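Local coordinates for BepC protein (Bartonella tribocorum, PDB 4WGJ) that probably catalyses AMPylation of target proteins through its Fic domain, transferring AMP from ATP to threonine or tyrosine hydroxyls, at residues 23-28 with 71-76; 43-48 with 67-72; 115-120 with 147-152; 178-183 with 206-211. All coordinates share one frame; numbering follows the deposited sequence. Where two conformers were deposited one is given.

Contact 1: 23-28 with 71-76; sequences NKYGIK and HKTFEW
One backbone hydrogen bond joins the turn at Asn23-Gly26 to the loop 71-76. It runs from Lys24 N to Thr73 O, 2.8 Å long and nearly straight at 165°. Close by, the hydroxyls Tyr25 OH and Thr73 OG1 lie 2.7 Å apart, with the placement of the proton between them left open. Asp40 OD2 bonds the tyrosine hydroxyl, which ties it to helix 30-48.

Van der Waals contacts surround these polar ones. The methyl CG2 of Thr73 reaches within 3.8 Å of Tyr25 CE2, beside the hydroxyl contact, while its own loop places the same methyl over the centre of the Phe74 ring. Lys24 runs its aliphatic chain along the backbone of the loop; with CG beside the backbone N (chi1 -72°) and chi2 extended (169°), CD comes to 3.3 Å from His71 O, and the later bends turn the end of the chain. Its CG lies 4.1 Å from Glu75 CG where the two side chains cross. The charged ends of these two stay well separated, and Glu75 OE1 bonds instead to Glu88 N.

Across the turn, the Asn23 amide both accepts from and donates to the backbone of Ile27. OD1 accepts from Ile27 N at 3.0 Å, and ND2 donates to Ile27 O at 2.9 Å with the acceptor almost in the amide plane. This pair of bonds fixes the flip of the amide.

Asn23 to Gly26 form a type I beta turn, closed by Gly26 N to Asn23 O. Here it docks the connection ahead of helix 30-48 on the loop that follows helix 59-70.

Contact 2: 43-48 with 67-72; sequences KEAVNF and WSLFHK
Glu44 lies near the C-terminal end of helix 59-70, with its CB 3.4 Å from Ser68 O. Its side chain then bends at chi2 (-47°), which carries the carboxylate past that carbonyl toward His71 and Lys72. OE1 and His71 NE2 do not meet directly. A water bridges them, donating to OE1 at 3.1 Å and bonding NE2 at 2.8 Å, and it lies in the plane of the imidazole. On the other oxygen, OE2 comes to 3.8 Å from Lys72 CE, the two side chains crossing at about a right angle; the ammonium group lies farther off, so the attraction between these opposite charges is at most a longer-range one. The imidazole is held from both faces, by Lys72 CG on one and by the Trp67 ring over the other.

One residue on, Ala45 meets Leu69. Leu69 CD2 nestles against Ala45 CB at 3.9 Å and is nearer still to its backbone, 3.7 Å from Ala45 N.

A turn later, Phe48 points back across the interface. With CG anti to the backbone N (chi1 -159°), the ring is set alongside Ser68 and meets it obliquely, CE1 lying 3.5 Å from OG. That hydroxyl has its hydrogen-bonding partner in its own helix, at Leu64 O.

Helix 159-174 backs the contact through Met165, which touches both Ala45 and Phe48. Tyr61 and Ile65 of helix 59-70 enclose the Phe48 ring further, so the C-terminal end of helix 30-48 rests between helices 59-70 and 159-174.

Contact 3: 115-120 with 147-152; sequences KELKQL and MALEHA. With ANP (phosphoaminophosphonic acid-adenylate ester), chain B.
Leu120 and Leu149 form the tight part of this helix pair, their CD2 methyls 3.5 Å apart and the side chains crossing at about a right angle. Leu149 starts from the far side of its helix but sends CD2 round into the interface. The rest of the apolar layer is thinner: Leu120 CD1 lies 4.3 Å from Ala148 CB, and Leu117 CD2 lies 4.1 Å from Ala152 CB.

The other side is polar and hydrated. His151 ND1 donates to Glu116 OE1 over 2.7 Å, almost straight at 169°. The carboxylate oxygen sits in the imidazole plane and is met on its syn side, with carboxylate and ring nearly coplanar. Glu116 is extended beyond CG, which lets it span the gap between the helices. A water donates to the same OE1 and to Ala148 O, both at 2.7 Å. The carboxylate would tend to polarise the imidazole.

Helix 135-152 runs into the HPFRKGNGR Fic signature, where Gly158, Asn159, Gly160 and Arg161 bind the ATP analogue. The helix itself brings Glu150, whose OE1 accepts from the ribose O3' while Asn163 holds OE2.

The two segments run antiparallel (166°), their axes 9.6 Å apart at closest approach. Helix 111-126 thus flanks helix 135-152, whose Leu149 also packs on helix 159-174 and on Leu62 of helix 59-70.

Contact 4: 178-183 with 206-211; sequences VDFSFI and DLFEDI. With GLY (glycine), chain E; GLY (glycine), chain D; EDO (1,2-ethanediol), chain C.
Phe180 and Ile183, which line a bound-glycine pocket with Arg164, Lys185 and Met188, pack on Leu207 and Ile211 of helix 202-211. Ile211 is the wedge. With CG1 between the backbone N and carbonyl carbon (chi1 69°), its CD1 lies over one face of the Phe180 ring, 3.4 Å from CE1, and also touches Val178 CG1 at 3.7 Å. Phe208 CZ comes up at the edge of the same phenylalanine ring. On the other branch, Ile211 CG2 meets Ile183 CG1 at 3.6 Å, and Ile183 CD1 goes on to Leu207 CD1, also at 3.6 Å.

The backbone bond of the contact runs from Asp179 N to Ile211 O, 3.0 Å long. Beyond it, the Asp179 side chain shapes the turn: OD1 accepts from Ser181 N, met from above the carboxylate plane, and from Ser181 OG on the same face. Both hydroxyls of an ethanediol, probably from the crystallisation liquor, hydrogen-bond to Asp179 O, and Phe182 N donates to its O2.

Asp179 and Ser181 make an Asx turn that overlaps the type I beta turn Phe180-Ile183, beside the two-stranded antiparallel sheet 176-178/212-214, whose second strand follows helix 202-211.

How the contacts relate
From the N terminus, contact 1 closes the stretch running from the turn at 23-28 through helices 30-48 and 59-70. Contact 2 nests inside that loop: it opens later, at 43-48, and ends on the same piece of chain, sharing His71 and Lys72. Together they tie the N-terminal part to the helix 59-70 region. The other two follow in series. Contact 3 closes the loop linking helices 111-126 and 135-152, on the opposite side of the chain's centre from contacts 1 and 2. Contact 4 closes the stretch that holds helix 185-198 and leads into helix 202-211. Contacts 3 and 4 come within about 6 Å at their nearest atoms without touching.

Contact 1: 23-28 with 71-76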
# COMPACT_ATOMS: atom_id res chain seq x y z
N ASN A 23 -3.22 8.35 16.62
CA ASN A 23 -3.76 7.01 16.48
C ASN A 23 -4.84 6.74 17.53
O ASN A 23 -4.91 7.42 18.55
CB ASN A 23 -2.65 5.98 16.58
CG ASN A 23 -1.93 6.04 17.91
OD1 ASN A 23 -2.34 5.40 18.87
ND2 ASN A 23 -0.86 6.83 17.98
N LYS A 24 -5.67 5.74 17.27
CA LYS A 24 -6.84 5.49 18.12
C LYS A 24 -6.49 4.88 19.48
O LYS A 24 -7.33 4.83 20.37
CB LYS A 24 -7.83 4.58 17.38
CG LYS A 24 -8.56 5.30 16.23
CD LYS A 24 -9.35 4.35 15.33
CE LYS A 24 -10.57 3.80 16.02
NZ LYS A 24 -11.57 4.88 16.33
N TYR A 25 -5.26 4.42 19.63
CA TYR A 25 -4.79 3.93 20.92
C TYR A 25 -4.35 5.06 21.84
O TYR A 25 -4.15 4.87 23.03
CB TYR A 25 -3.61 2.97 20.74
CG TYR A 25 -3.74 2.01 19.58
CD1 TYR A 25 -4.76 1.06 19.53
CD2 TYR A 25 -2.83 2.03 18.53
CE1 TYR A 25 -4.86 0.17 18.45
CE2 TYR A 25 -2.93 1.17 17.46
CZ TYR A 25 -3.93 0.24 17.42
OH TYR A 25 -4.00 -0.62 16.34
N GLY A 26 -4.16 6.24 21.26
CA GLY A 26 -3.61 7.36 22.00
C GLY A 26 -2.16 7.16 22.38
O GLY A 26 -1.65 7.80 23.30
N ILE A 27 -1.48 6.27 21.66
CA ILE A 27 -0.08 5.96 21.96
C ILE A 27 0.88 7.01 21.41
O ILE A 27 0.97 7.20 20.20
CB ILE A 27 0.33 4.58 21.41
CG1 ILE A 27 -0.35 3.46 22.21
CG2 ILE A 27 1.85 4.40 21.44
CD1 ILE A 27 -0.16 2.09 21.57
N LYS A 28 1.60 7.68 22.31
CA LYS A 28 2.49 8.77 21.90
C LYS A 28 3.89 8.30 21.54
O LYS A 28 4.64 9.00 20.86
CB LYS A 28 2.59 9.82 23.01
CG LYS A 28 1.27 10.37 23.49
CD LYS A 28 0.54 11.10 22.38
CE LYS A 28 -0.69 11.82 22.91
NZ LYS A 28 -0.33 12.82 23.93
N HIS A 71 -8.28 0.30 10.37
CA HIS A 71 -9.35 1.09 11.01
C HIS A 71 -9.28 1.03 12.54
O HIS A 71 -9.82 1.90 13.22
CB HIS A 71 -10.75 0.65 10.55
CG HIS A 71 -11.18 -0.70 11.04
ND1 HIS A 71 -11.99 -0.87 12.14
CD2 HIS A 71 -10.92 -1.95 10.58
CE1 HIS A 71 -12.21 -2.16 12.34
NE2 HIS A 71 -11.56 -2.84 11.41
N LYS A 72 -8.62 0.01 13.09
CA LYS A 72 -8.42 -0.03 14.53
C LYS A 72 -7.30 0.93 14.99
O LYS A 72 -7.20 1.27 16.18
CB LYS A 72 -8.11 -1.46 14.99
CG LYS A 72 -9.32 -2.39 14.98
CD LYS A 72 -8.95 -3.77 15.49
CE LYS A 72 -10.18 -4.67 15.58
NZ LYS A 72 -11.24 -4.05 16.42
N THR A 73 -6.47 1.36 14.04
CA THR A 73 -5.28 2.15 14.33
C THR A 73 -5.44 3.63 14.01
O THR A 73 -5.10 4.49 14.83
CB THR A 73 -4.07 1.65 13.53
OG1 THR A 73 -3.88 0.25 13.80
CG2 THR A 73 -2.81 2.42 13.89
N PHE A 74 -5.94 3.94 12.82
CA PHE A 74 -6.01 5.32 12.35
C PHE A 74 -7.42 5.75 12.04
O PHE A 74 -8.16 5.04 11.35
CB PHE A 74 -5.15 5.53 11.10
CG PHE A 74 -3.70 5.25 11.29
CD1 PHE A 74 -2.95 5.98 12.20
CD2 PHE A 74 -3.07 4.27 10.54
CE1 PHE A 74 -1.61 5.73 12.38
CE2 PHE A 74 -1.71 4.02 10.70
CZ PHE A 74 -0.98 4.75 11.63
N GLU A 75 -7.79 6.94 12.51
CA GLU A 75 -9.10 7.52 12.22
C GLU A 75 -9.33 7.65 10.72
O GLU A 75 -10.47 7.55 10.24
CB GLU A 75 -9.24 8.89 12.86
CG GLU A 75 -9.34 8.88 14.39
CD GLU A 75 -9.58 10.26 14.96
OE1 GLU A 75 -10.33 11.04 14.33
OE2 GLU A 75 -9.02 10.57 16.04
N TRP A 76 -8.25 7.92 9.99
CA TRP A 76 -8.33 8.14 8.55
C TRP A 76 -8.11 6.89 7.71
O TRP A 76 -7.90 6.99 6.50
CB TRP A 76 -7.32 9.23 8.12
CG TRP A 76 -5.97 9.06 8.75
CD1 TRP A 76 -5.52 9.67 9.89
CD2 TRP A 76 -4.90 8.23 8.29
NE1 TRP A 76 -4.23 9.27 10.17
CE2 TRP A 76 -3.82 8.39 9.20
CE3 TRP A 76 -4.73 7.38 7.19
CZ2 TRP A 76 -2.60 7.72 9.05
CZ3 TRP A 76 -3.50 6.72 7.04
CH2 TRP A 76 -2.46 6.89 7.98

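Contact 2: 43-48 with 67-72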
# COMPACT_ATOMS: atom_id res chain seq x y z
N LYS A 43 -3.61 -9.47 12.35
CA LYS A 43 -4.88 -10.13 12.64
C LYS A 43 -5.94 -9.80 11.58
O LYS A 43 -6.66 -10.68 11.11
CB LYS A 43 -5.39 -9.76 14.03
N GLU A 44 -6.05 -8.53 11.21
CA GLU A 44 -7.06 -8.14 10.23
C GLU A 44 -6.74 -8.71 8.85
O GLU A 44 -7.65 -9.00 8.07
CB GLU A 44 -7.19 -6.62 10.16
CG GLU A 44 -7.68 -5.99 11.48
CD GLU A 44 -8.87 -6.73 12.07
OE1 GLU A 44 -9.91 -6.81 11.39
OE2 GLU A 44 -8.77 -7.24 13.21
N ALA A 45 -5.46 -8.89 8.56
CA ALA A 45 -5.04 -9.44 7.28
C ALA A 45 -5.45 -10.91 7.14
O ALA A 45 -5.84 -11.36 6.06
CB ALA A 45 -3.53 -9.30 7.11
N VAL A 46 -5.37 -11.66 8.23
CA VAL A 46 -5.83 -13.04 8.21
C VAL A 46 -7.29 -13.08 7.76
O VAL A 46 -7.65 -13.86 6.88
CB VAL A 46 -5.68 -13.72 9.60
CG1 VAL A 46 -6.28 -15.12 9.60
CG2 VAL A 46 -4.22 -13.77 10.00
N ASN A 47 -8.12 -12.22 8.34
CA ASN A 47 -9.54 -12.13 7.97
C ASN A 47 -9.76 -11.70 6.53
O ASN A 47 -10.63 -12.23 5.83
CB ASN A 47 -10.26 -11.14 8.89
CG ASN A 47 -10.36 -11.63 10.31
OD1 ASN A 47 -10.43 -12.83 10.57
ND2 ASN A 47 -10.36 -10.70 11.26
N PHE A 48 -9.01 -10.70 6.08
CA PHE A 48 -9.27 -10.18 4.75
C PHE A 48 -8.89 -11.20 3.66
O PHE A 48 -9.46 -11.18 2.58
CB PHE A 48 -8.55 -8.85 4.52
CG PHE A 48 -9.17 -8.06 3.41
CD1 PHE A 48 -10.33 -7.32 3.63
CD2 PHE A 48 -8.66 -8.11 2.12
CE1 PHE A 48 -10.94 -6.62 2.59
CE2 PHE A 48 -9.24 -7.42 1.09
CZ PHE A 48 -10.39 -6.67 1.31
N TRP A 67 -8.75 0.41 4.85
CA TRP A 67 -9.66 0.54 5.99
C TRP A 67 -9.67 -0.76 6.80
O TRP A 67 -9.58 -0.75 8.03
CB TRP A 67 -11.10 0.87 5.54
CG TRP A 67 -12.00 1.08 6.73
CD1 TRP A 67 -12.19 2.24 7.42
CD2 TRP A 67 -12.79 0.08 7.39
NE1 TRP A 67 -13.06 2.03 8.47
CE2 TRP A 67 -13.43 0.71 8.48
CE3 TRP A 67 -13.02 -1.28 7.16
CZ2 TRP A 67 -14.30 0.03 9.32
CZ3 TRP A 67 -13.87 -1.95 8.01
CH2 TRP A 67 -14.50 -1.30 9.08
N SER A 68 -9.78 -1.87 6.10
CA SER A 68 -9.85 -3.17 6.77
C SER A 68 -8.62 -3.45 7.63
O SER A 68 -8.73 -3.98 8.75
CB SER A 68 -10.04 -4.28 5.73
OG SER A 68 -11.25 -4.10 5.01
N LEU A 69 -7.45 -3.11 7.11
CA LEU A 69 -6.21 -3.35 7.84
C LEU A 69 -5.97 -2.34 8.96
O LEU A 69 -5.41 -2.69 9.99
CB LEU A 69 -5.01 -3.34 6.88
CG LEU A 69 -5.05 -4.47 5.84
CD1 LEU A 69 -3.77 -4.44 5.00
CD2 LEU A 69 -5.21 -5.83 6.51
N PHE A 70 -6.40 -1.09 8.75
CA PHE A 70 -5.94 -0.01 9.64
C PHE A 70 -7.02 0.72 10.45
O PHE A 70 -6.68 1.66 11.17
CB PHE A 70 -5.15 1.02 8.82
CG PHE A 70 -3.81 0.52 8.37
CD1 PHE A 70 -2.75 0.49 9.26
CD2 PHE A 70 -3.62 0.04 7.08
CE1 PHE A 70 -1.50 0.00 8.86
CE2 PHE A 70 -2.38 -0.45 6.69
CZ PHE A 70 -1.32 -0.47 7.60
N HIS A 71 -8.28 0.30 10.37
CA HIS A 71 -9.35 1.09 11.01
C HIS A 71 -9.28 1.03 12.54
O HIS A 71 -9.82 1.90 13.22
CB HIS A 71 -10.75 0.65 10.55
CG HIS A 71 -11.18 -0.70 11.04
ND1 HIS A 71 -11.99 -0.87 12.14
CD2 HIS A 71 -10.92 -1.95 10.58
CE1 HIS A 71 -12.21 -2.16 12.34
NE2 HIS A 71 -11.56 -2.84 11.41
N LYS A 72 -8.62 0.01 13.09
CA LYS A 72 -8.42 -0.03 14.53
C LYS A 72 -7.30 0.93 14.99
O LYS A 72 -7.20 1.27 16.18
CB LYS A 72 -8.11 -1.46 14.99
CG LYS A 72 -9.32 -2.39 14.98
CD LYS A 72 -8.95 -3.77 15.49
CE LYS A 72 -10.18 -4.67 15.58
NZ LYS A 72 -11.24 -4.05 16.42
O HOH W 1 -12.46 -5.26 12.39

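Contact 3: 115-120 with 147-152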
# COMPACT_ATOMS: atom_id res chain seq x y z
N LYS A 115 -4.56 10.34 -10.59
CA LYS A 115 -4.28 10.08 -12.01
C LYS A 115 -3.62 8.73 -12.16
O LYS A 115 -3.98 7.94 -13.05
CB LYS A 115 -3.40 11.18 -12.60
N GLU A 116 -2.67 8.45 -11.28
CA GLU A 116 -1.92 7.20 -11.34
C GLU A 116 -2.80 6.01 -10.98
O GLU A 116 -2.69 4.94 -11.59
CB GLU A 116 -0.69 7.27 -10.43
CG GLU A 116 0.37 8.22 -10.99
CD GLU A 116 1.66 8.26 -10.18
OE1 GLU A 116 1.95 7.30 -9.42
OE2 GLU A 116 2.38 9.28 -10.29
N LEU A 117 -3.67 6.19 -9.99
CA LEU A 117 -4.58 5.11 -9.63
C LEU A 117 -5.57 4.84 -10.76
O LEU A 117 -5.88 3.68 -11.06
CB LEU A 117 -5.31 5.42 -8.33
CG LEU A 117 -4.44 5.41 -7.07
CD1 LEU A 117 -5.28 5.83 -5.89
CD2 LEU A 117 -3.85 4.04 -6.81
N LYS A 118 -6.05 5.90 -11.40
CA LYS A 118 -6.96 5.73 -12.54
C LYS A 118 -6.28 4.98 -13.68
O LYS A 118 -6.88 4.13 -14.34
CB LYS A 118 -7.48 7.09 -13.03
N GLN A 119 -5.01 5.28 -13.92
CA GLN A 119 -4.27 4.64 -15.00
C GLN A 119 -4.06 3.15 -14.69
O GLN A 119 -4.13 2.30 -15.58
CB GLN A 119 -2.93 5.33 -15.23
CG GLN A 119 -2.07 4.68 -16.31
CD GLN A 119 -2.81 4.49 -17.63
OE1 GLN A 119 -3.42 5.43 -18.15
NE2 GLN A 119 -2.78 3.27 -18.16
N LEU A 120 -3.81 2.85 -13.42
CA LEU A 120 -3.67 1.46 -13.00
C LEU A 120 -5.00 0.71 -13.14
O LEU A 120 -5.02 -0.44 -13.56
CB LEU A 120 -3.17 1.38 -11.56
CG LEU A 120 -3.06 -0.04 -11.01
CD1 LEU A 120 -2.16 -0.90 -11.89
CD2 LEU A 120 -2.54 -0.02 -9.58
N MET A 147 4.66 -1.95 -8.58
CA MET A 147 5.46 -0.73 -8.69
C MET A 147 4.58 0.50 -8.90
O MET A 147 4.90 1.59 -8.41
CB MET A 147 6.49 -0.86 -9.83
CG MET A 147 7.61 -1.85 -9.47
SD MET A 147 8.92 -1.92 -10.70
CE MET A 147 8.09 -2.80 -12.02
N ALA A 148 3.47 0.32 -9.63
CA ALA A 148 2.54 1.44 -9.83
C ALA A 148 1.87 1.82 -8.51
O ALA A 148 1.75 3.00 -8.19
CB ALA A 148 1.49 1.10 -10.87
N LEU A 149 1.44 0.82 -7.75
CA LEU A 149 0.86 1.08 -6.43
C LEU A 149 1.85 1.78 -5.51
O LEU A 149 1.50 2.70 -4.77
CB LEU A 149 0.40 -0.23 -5.78
CG LEU A 149 -0.85 -0.86 -6.39
CD1 LEU A 149 -1.02 -2.29 -5.87
CD2 LEU A 149 -2.10 -0.04 -6.08
N GLU A 150 3.10 1.31 -5.54
CA GLU A 150 4.13 1.81 -4.64
C GLU A 150 4.45 3.27 -4.98
O GLU A 150 4.66 4.09 -4.08
CB GLU A 150 5.40 0.94 -4.72
CG GLU A 150 5.32 -0.35 -3.89
CD GLU A 150 5.27 -0.08 -2.39
OE1 GLU A 150 6.16 0.66 -1.88
OE2 GLU A 150 4.35 -0.58 -1.71
N HIS A 151 4.46 3.60 -6.26
CA HIS A 151 4.77 5.00 -6.61
C HIS A 151 3.59 5.90 -6.23
O HIS A 151 3.79 7.02 -5.78
CB HIS A 151 5.09 5.16 -8.09
CG HIS A 151 5.47 6.57 -8.47
ND1 HIS A 151 4.55 7.50 -8.91
CD2 HIS A 151 6.67 7.20 -8.45
CE1 HIS A 151 5.17 8.64 -9.16
NE2 HIS A 151 6.45 8.49 -8.88
N ALA A 152 2.37 5.41 -6.42
CA ALA A 152 1.19 6.21 -6.07
C ALA A 152 1.16 6.54 -4.57
O ALA A 152 0.87 7.68 -4.19
CB ALA A 152 -0.08 5.49 -6.49
PG ANP B . 5.78 -1.49 5.71
O1G ANP B . 5.04 -2.71 6.39
O2G ANP B . 7.21 -1.52 6.18
O3G ANP B . 5.71 -1.68 4.16
PB ANP B . 3.70 0.65 5.74
O1B ANP B . 2.75 -0.48 5.47
O2B ANP B . 3.17 1.61 6.84
N3B ANP B . 5.18 0.03 6.24
PA ANP B . 4.48 2.95 4.34
O1A ANP B . 5.49 3.21 5.40
O2A ANP B . 3.42 4.03 4.15
O3A ANP B . 3.82 1.51 4.43
O5' ANP B . 5.27 2.75 2.97
C5' ANP B . 6.35 1.79 2.93
C4' ANP B . 6.70 1.43 1.51
O4' ANP B . 7.59 2.44 0.95
C3' ANP B . 7.42 0.09 1.37
O3' ANP B . 6.94 -0.68 0.27
C2' ANP B . 8.88 0.51 1.19
O2' ANP B . 9.66 -0.46 0.50
C1' ANP B . 8.70 1.79 0.37
N9 ANP B . 9.87 2.67 0.42
C8 ANP B . 10.68 2.91 1.49
N7 ANP B . 11.67 3.73 1.24
C5 ANP B . 11.50 4.05 -0.10
C6 ANP B . 12.23 4.87 -0.98
N6 ANP B . 13.32 5.56 -0.63
N1 ANP B . 11.80 4.97 -2.26
C2 ANP B . 10.71 4.27 -2.62
N3 ANP B . 9.95 3.47 -1.88
C4 ANP B . 10.40 3.40 -0.62
O HOH W 2 1.78 4.77 -10.27

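Contact 4: 178-183 with 206-211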
# COMPACT_ATOMS: atom_id res chain seq x y z
N VAL A 178 0.38 -15.42 -4.03
CA VAL A 178 1.39 -14.40 -3.81
C VAL A 178 1.69 -14.39 -2.33
O VAL A 178 0.82 -14.06 -1.53
CB VAL A 178 0.90 -13.02 -4.27
CG1 VAL A 178 1.96 -11.95 -3.99
CG2 VAL A 178 0.53 -13.07 -5.75
N ASP A 179 2.91 -14.77 -1.95
CA ASP A 179 3.21 -15.04 -0.55
C ASP A 179 4.42 -14.25 -0.10
O ASP A 179 5.54 -14.54 -0.52
CB ASP A 179 3.42 -16.55 -0.34
CG ASP A 179 3.90 -16.89 1.06
OD1 ASP A 179 3.70 -16.09 1.99
OD2 ASP A 179 4.49 -17.98 1.22
N PHE A 180 4.21 -13.24 0.75
CA PHE A 180 5.30 -12.40 1.21
C PHE A 180 5.94 -12.88 2.52
O PHE A 180 6.81 -12.18 3.05
CB PHE A 180 4.81 -10.95 1.42
CG PHE A 180 4.40 -10.24 0.15
CD1 PHE A 180 5.34 -9.59 -0.63
CD2 PHE A 180 3.06 -10.21 -0.24
CE1 PHE A 180 4.96 -8.91 -1.79
CE2 PHE A 180 2.67 -9.53 -1.40
CZ PHE A 180 3.62 -8.89 -2.17
N SER A 181 5.55 -14.05 3.02
CA SER A 181 5.92 -14.43 4.38
C SER A 181 7.43 -14.49 4.65
O SER A 181 7.86 -14.24 5.78
CB SER A 181 5.27 -15.76 4.76
OG SER A 181 5.72 -16.84 3.96
N PHE A 182 8.24 -14.80 3.64
CA PHE A 182 9.68 -14.93 3.90
C PHE A 182 10.46 -13.74 3.32
O PHE A 182 11.68 -13.82 3.15
CB PHE A 182 10.25 -16.23 3.31
CG PHE A 182 9.80 -17.48 4.02
CD1 PHE A 182 10.05 -17.66 5.37
CD2 PHE A 182 9.14 -18.47 3.33
CE1 PHE A 182 9.64 -18.82 6.02
CE2 PHE A 182 8.73 -19.64 3.98
CZ PHE A 182 8.98 -19.80 5.32
N ILE A 183 9.74 -12.66 3.02
CA ILE A 183 10.37 -11.47 2.44
C ILE A 183 10.70 -10.47 3.54
O ILE A 183 9.80 -9.91 4.17
CB ILE A 183 9.47 -10.80 1.40
CG1 ILE A 183 9.14 -11.77 0.27
CG2 ILE A 183 10.15 -9.55 0.84
CD1 ILE A 183 10.35 -12.47 -0.32
N ASP A 206 12.45 -9.96 -9.87
CA ASP A 206 12.96 -11.14 -9.20
C ASP A 206 12.12 -11.47 -7.97
O ASP A 206 11.82 -12.64 -7.71
CB ASP A 206 14.43 -10.95 -8.78
CG ASP A 206 15.38 -10.89 -9.96
OD1 ASP A 206 14.97 -11.20 -11.10
OD2 ASP A 206 16.56 -10.54 -9.74
N LEU A 207 11.75 -10.44 -7.22
CA LEU A 207 10.95 -10.61 -6.02
C LEU A 207 9.63 -11.29 -6.36
O LEU A 207 9.24 -12.27 -5.72
CB LEU A 207 10.70 -9.26 -5.35
CG LEU A 207 9.85 -9.25 -4.08
CD1 LEU A 207 10.44 -10.18 -3.04
CD2 LEU A 207 9.74 -7.83 -3.53
N PHE A 208 8.94 -10.79 -7.38
CA PHE A 208 7.65 -11.39 -7.71
C PHE A 208 7.79 -12.79 -8.30
O PHE A 208 6.91 -13.62 -8.12
CB PHE A 208 6.84 -10.45 -8.62
CG PHE A 208 6.04 -9.46 -7.82
CD1 PHE A 208 6.65 -8.34 -7.29
CD2 PHE A 208 4.71 -9.72 -7.51
CE1 PHE A 208 5.92 -7.45 -6.50
CE2 PHE A 208 3.98 -8.84 -6.72
CZ PHE A 208 4.59 -7.70 -6.22
N GLU A 209 8.91 -13.07 -8.96
CA GLU A 209 9.18 -14.45 -9.38
C GLU A 209 9.33 -15.34 -8.14
O GLU A 209 8.87 -16.48 -8.12
CB GLU A 209 10.44 -14.50 -10.25
CG GLU A 209 11.04 -15.89 -10.41
CD GLU A 209 10.09 -16.86 -11.10
OE1 GLU A 209 9.31 -16.40 -11.96
OE2 GLU A 209 10.13 -18.06 -10.77
N ASP A 210 9.94 -14.79 -7.09
CA ASP A 210 10.25 -15.59 -5.90
C ASP A 210 9.02 -15.84 -5.01
O ASP A 210 9.01 -16.81 -4.25
CB ASP A 210 11.34 -14.90 -5.07
CG ASP A 210 12.71 -14.92 -5.75
OD1 ASP A 210 12.96 -15.81 -6.59
OD2 ASP A 210 13.54 -14.04 -5.43
N ILE A 211 8.01 -14.98 -5.11
CA ILE A 211 6.87 -15.08 -4.19
C ILE A 211 5.59 -15.60 -4.84
O ILE A 211 4.60 -15.83 -4.16
CB ILE A 211 6.55 -13.71 -3.54
CG1 ILE A 211 6.00 -12.74 -4.58
CG2 ILE A 211 7.79 -13.15 -2.82
CD1 ILE A 211 5.63 -11.36 -4.02
N GLY E . 11.67 -10.42 8.22
CA GLY E . 10.71 -11.43 8.63
C GLY E . 9.98 -12.08 7.47
O GLY E . 10.01 -13.31 7.31
OXT GLY E . 9.34 -11.41 6.66
N GLY D . 8.35 -5.29 5.04
CA GLY D . 8.12 -6.71 5.23
C GLY D . 7.63 -7.38 3.95
O GLY D . 7.35 -8.58 3.91
OXT GLY D . 7.50 -6.72 2.93
C1 EDO C . 7.85 -17.46 -0.48
O1 EDO C . 6.69 -17.22 -1.29
C2 EDO C . 8.47 -16.12 -0.08
O2 EDO C . 7.64 -15.48 0.90